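Geranylgeranyl pyrophosphate synthase (Corynebacterium glutamicum, PDB 3LMD) probably builds prenyl diphosphates of isoprenoid biosynthesis by magnesium-dependent chain elongation, as other members of the FPP/GGPP synthase family do. Local coordinates at residues A[198-201]-A[202-206]; A[279-282]-A[283-286]. One frame throughout, in Å; residues are numbered along the deposited sequence.

Going from the N terminus, the chain first reaches interaction 1, midway along the long helix 188-214, and completes it before interaction 2 begins in the short helix 278-286. The two follow in series, neither enclosing nor crossing the other, and each closes only a turn or so of its own helix. Their centres are about 33 Å apart, with nearest atoms about 23 Å apart, so they do not touch. Interaction 1 lies in the core of this all-helical fold, among helices 77-86, 95-118, 159-181 and 219-246. Interaction 2 lies at the periphery, about 31 Å from the chain centre, where its helix packs on 267-274 and 294-306.

Interaction 1: A[198-201]-A[202-206]; sequences EKTG and VLIAS
E198, T200 and G201 meet V202, I204 and A205 along helix 188-214 of the all-helical prenyl synthase fold, where a wider pi-type turn spans 198-201. The regular i to i+4 pattern resumes with G201: A205 N gives its hydrogen to G201 O at 2.9 Å, with an N-H...O angle of 173° and the donor nearly in line with the C=O bond. One turn earlier the spacing fails, since E198 O and V202 N are 4.5 Å apart, too far for the usual i to i+4 bond.

Among the apolar contacts, T200 and I204 run side by side and point the same way, with T200 CG2 4.1 Å from I204 CD1. I204 continues onto F77 and F81, whereas T200 touches Q237.

The charged ends find partners on neighbouring helices: E198 in a salt bridge with R178, K199 with E179; K199 also has a long, weak ion pair with D115, a calcium-site residue. K199-T200 is consistent with the family's lysine-threonine pair beside the active site.

With V202 CG1 anti to the carbonyl carbon (chi1 -71°), V202 CG2 falls between the backbone N and the carbonyl carbon and lies against E198 O at 3.0 Å, a tight van der Waals approach.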
loop_
_atom_site.group_PDB
_atom_site.type_symbol
_atom_site.label_atom_id
_atom_site.label_comp_id
_atom_site.label_asym_id
_atom_site.label_seq_id
_atom_site.Cartn_x
_atom_site.Cartn_y
_atom_site.Cartn_z
ATOM N N GLU A 198 -8.754 -15.854 -0.262
ATOM C CA GLU A 198 -7.765 -14.768 -0.403
ATOM C C GLU A 198 -8.132 -13.469 0.300
ATOM O O GLU A 198 -7.311 -12.882 1.005
ATOM C CB GLU A 198 -7.478 -14.479 -1.884
ATOM C CG GLU A 198 -6.825 -15.681 -2.570
ATOM C CD GLU A 198 -6.890 -15.584 -4.087
ATOM O OE1 GLU A 198 -7.686 -14.781 -4.600
ATOM O OE2 GLU A 198 -6.173 -16.341 -4.760
ATOM N N LYS A 199 -9.361 -13.016 0.107
ATOM C CA LYS A 199 -9.805 -11.759 0.703
ATOM C C LYS A 199 -9.995 -11.828 2.195
ATOM O O LYS A 199 -9.813 -10.809 2.886
ATOM C CB LYS A 199 -11.158 -11.307 0.118
ATOM C CG LYS A 199 -11.098 -10.635 -1.227
ATOM C CD LYS A 199 -12.415 -9.839 -1.503
ATOM C CE LYS A 199 -12.552 -8.566 -0.664
ATOM N NZ LYS A 199 -13.819 -7.809 -1.055
ATOM N N THR A 200 -10.420 -12.986 2.698
ATOM C CA THR A 200 -10.803 -13.106 4.122
ATOM C C THR A 200 -10.002 -14.150 4.921
ATOM O O THR A 200 -9.534 -13.873 6.037
ATOM C CB THR A 200 -12.297 -13.489 4.277
ATOM O OG1 THR A 200 -13.124 -12.488 3.665
ATOM C CG2 THR A 200 -12.677 -13.614 5.755
ATOM N N GLY A 201 -9.877 -15.359 4.381
ATOM C CA GLY A 201 -9.241 -16.442 5.154
ATOM C C GLY A 201 -7.788 -16.146 5.490
ATOM O O GLY A 201 -7.329 -16.436 6.619
ATOM N N VAL A 202 -7.031 -15.592 4.526
ATOM C CA VAL A 202 -5.570 -15.576 4.713
ATOM C C VAL A 202 -5.174 -14.664 5.868
ATOM O O VAL A 202 -4.151 -14.889 6.522
ATOM C CB VAL A 202 -4.712 -15.146 3.459
ATOM C CG1 VAL A 202 -4.729 -16.216 2.374
ATOM C CG2 VAL A 202 -5.134 -13.741 2.950
ATOM N N LEU A 203 -5.952 -13.625 6.117
ATOM C CA LEU A 203 -5.560 -12.694 7.176
ATOM C C LEU A 203 -5.915 -13.233 8.566
ATOM O O LEU A 203 -5.212 -12.962 9.547
ATOM C CB LEU A 203 -6.189 -11.324 6.962
ATOM C CG LEU A 203 -5.716 -10.174 7.858
ATOM C CD1 LEU A 203 -4.180 -9.938 7.840
ATOM C CD2 LEU A 203 -6.461 -8.899 7.334
ATOM N N ILE A 204 -6.998 -13.993 8.656
ATOM C CA ILE A 204 -7.324 -14.650 9.929
ATOM C C ILE A 204 -6.283 -15.740 10.201
ATOM O O ILE A 204 -5.784 -15.863 11.322
ATOM C CB ILE A 204 -8.764 -15.207 9.902
ATOM C CG1 ILE A 204 -9.750 -14.043 9.729
ATOM C CG2 ILE A 204 -9.104 -15.962 11.184
ATOM C CD1 ILE A 204 -11.164 -14.522 9.423
ATOM N N ALA A 205 -5.928 -16.503 9.168
ATOM C CA ALA A 205 -4.843 -17.478 9.249
ATOM C C ALA A 205 -3.563 -16.796 9.726
ATOM O O ALA A 205 -2.840 -17.342 10.563
ATOM C CB ALA A 205 -4.601 -18.178 7.881
ATOM N N SER A 206 -3.295 -15.600 9.201
ATOM C CA SER A 206 -2.100 -14.857 9.577
ATOM C C SER A 206 -2.102 -14.454 11.053
ATOM O O SER A 206 -1.074 -14.462 11.693
ATOM C CB SER A 206 -1.967 -13.585 8.697
ATOM O OG SER A 206 -0.925 -12.772 9.172
#

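Interaction 2: A[279-282]-A[283-286]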
loop_
_atom_site.group_PDB
_atom_site.type_symbol
_atom_site.label_atom_id
_atom_site.label_comp_id
_atom_site.label_asym_id
_atom_site.label_seq_id
_atom_site.Cartn_x
_atom_site.Cartn_y
_atom_site.Cartn_z
ATOM N N VAL A 279 -36.504 -25.769 -10.737
ATOM C CA VAL A 279 -36.093 -24.585 -9.985
ATOM C C VAL A 279 -34.732 -24.087 -10.449
ATOM O O VAL A 279 -34.529 -22.877 -10.588
ATOM C CB VAL A 279 -36.059 -24.892 -8.484
ATOM C CG1 VAL A 279 -35.203 -23.879 -7.732
ATOM C CG2 VAL A 279 -37.506 -24.909 -7.957
ATOM N N GLY A 280 -33.807 -25.008 -10.705
ATOM C CA GLY A 280 -32.503 -24.638 -11.264
ATOM C C GLY A 280 -32.656 -23.954 -12.618
ATOM O O GLY A 280 -32.006 -22.941 -12.913
ATOM N N ALA A 281 -33.519 -24.509 -13.463
ATOM C CA ALA A 281 -33.748 -23.928 -14.793
ATOM C C ALA A 281 -34.331 -22.527 -14.728
ATOM O O ALA A 281 -33.933 -21.631 -15.497
ATOM C CB ALA A 281 -34.643 -24.879 -15.677
ATOM N N GLU A 282 -35.267 -22.318 -13.809
ATOM C CA GLU A 282 -35.918 -21.035 -13.682
ATOM C C GLU A 282 -34.962 -19.979 -13.114
ATOM O O GLU A 282 -34.989 -18.820 -13.527
ATOM C CB GLU A 282 -37.174 -21.105 -12.793
ATOM C CG GLU A 282 -37.947 -19.775 -12.851
ATOM C CD GLU A 282 -39.307 -19.795 -12.168
ATOM O OE1 GLU A 282 -39.760 -20.864 -11.688
ATOM O OE2 GLU A 282 -39.930 -18.715 -12.112
ATOM N N LEU A 283 -34.125 -20.388 -12.165
ATOM C CA LEU A 283 -33.072 -19.517 -11.628
ATOM C C LEU A 283 -32.049 -19.131 -12.698
ATOM O O LEU A 283 -31.636 -17.961 -12.762
ATOM C CB LEU A 283 -32.365 -20.170 -10.411
ATOM C CG LEU A 283 -33.146 -20.173 -9.096
ATOM C CD1 LEU A 283 -32.473 -21.102 -8.066
ATOM C CD2 LEU A 283 -33.287 -18.770 -8.510
ATOM N N ARG A 284 -31.633 -20.084 -13.520
ATOM C CA ARG A 284 -30.706 -19.782 -14.619
ATOM C C ARG A 284 -31.327 -18.757 -15.581
ATOM O O ARG A 284 -30.654 -17.839 -16.042
ATOM C CB ARG A 284 -30.260 -21.035 -15.379
ATOM C CG ARG A 284 -29.267 -21.952 -14.614
ATOM C CD ARG A 284 -28.713 -23.120 -15.458
ATOM N NE ARG A 284 -29.729 -24.143 -15.792
ATOM C CZ ARG A 284 -30.120 -25.129 -14.986
ATOM N NH1 ARG A 284 -31.039 -25.993 -15.393
ATOM N NH2 ARG A 284 -29.598 -25.260 -13.772
ATOM N N ASP A 285 -32.609 -18.925 -15.877
ATOM C CA ASP A 285 -33.342 -17.966 -16.694
ATOM C C ASP A 285 -33.366 -16.566 -16.079
ATOM O O ASP A 285 -33.160 -15.573 -16.768
ATOM C CB ASP A 285 -34.773 -18.445 -16.899
ATOM C CG ASP A 285 -35.504 -17.641 -17.949
ATOM O OD1 ASP A 285 -34.939 -17.450 -19.048
ATOM O OD2 ASP A 285 -36.642 -17.200 -17.672
ATOM N N ILE A 286 -33.635 -16.482 -14.784
ATOM C CA ILE A 286 -33.775 -15.190 -14.141
ATOM C C ILE A 286 -32.456 -14.480 -13.814
ATOM O O ILE A 286 -32.346 -13.267 -14.010
ATOM C CB ILE A 286 -34.629 -15.282 -12.873
ATOM C CG1 ILE A 286 -36.033 -15.797 -13.227
ATOM C CG2 ILE A 286 -34.675 -13.917 -12.166
ATOM C CD1 ILE A 286 -36.937 -16.115 -12.008
#
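R284 folds back over G280 and A281. Its guanidinium lies with one face over the backbone there: G280 O and A281 N each sit 3.4 Å above its plane, offset toward the rim. A bend at chi3 (-69°) brings the group back toward the start of the helix, and G280, having no side chain, lets it come close. R284 NH1 also rests 3.8 Å from A281 CB.

One apolar pair and one aliphatic contact line up elsewhere on the helix. V279 CG1 meets L283 CD1 at 3.9 Å, the side chains running alongside. E282 and I286 also lie side by side, the methylene E282 CG against I286 CD1 at 3.9 Å.

Behind these contacts four backbone bonds set the four-residue spacing. L283 N, R284 N, D285 N and I286 N give their hydrogens to V279 O, G280 O, A281 O and E282 O; the last is the most bent, at 149°.

Farther out, R284 NH2 donates to the carbonyls of L273 and E275, steadying the guanidinium, and T277 OG1 bonds G280 N. E282 OE2 is hydrogen-bonded to H299 NE2, while L283 packs on V300 and L303 of helix 294-306 and on A272 and L273 of helix 267-274. The side chain of V279 is about 8 Å from those of the calcium-binding residues E302 and S305. The sum is an amphipathic alpha helix at the edge of the all-helical prenyl synthase fold.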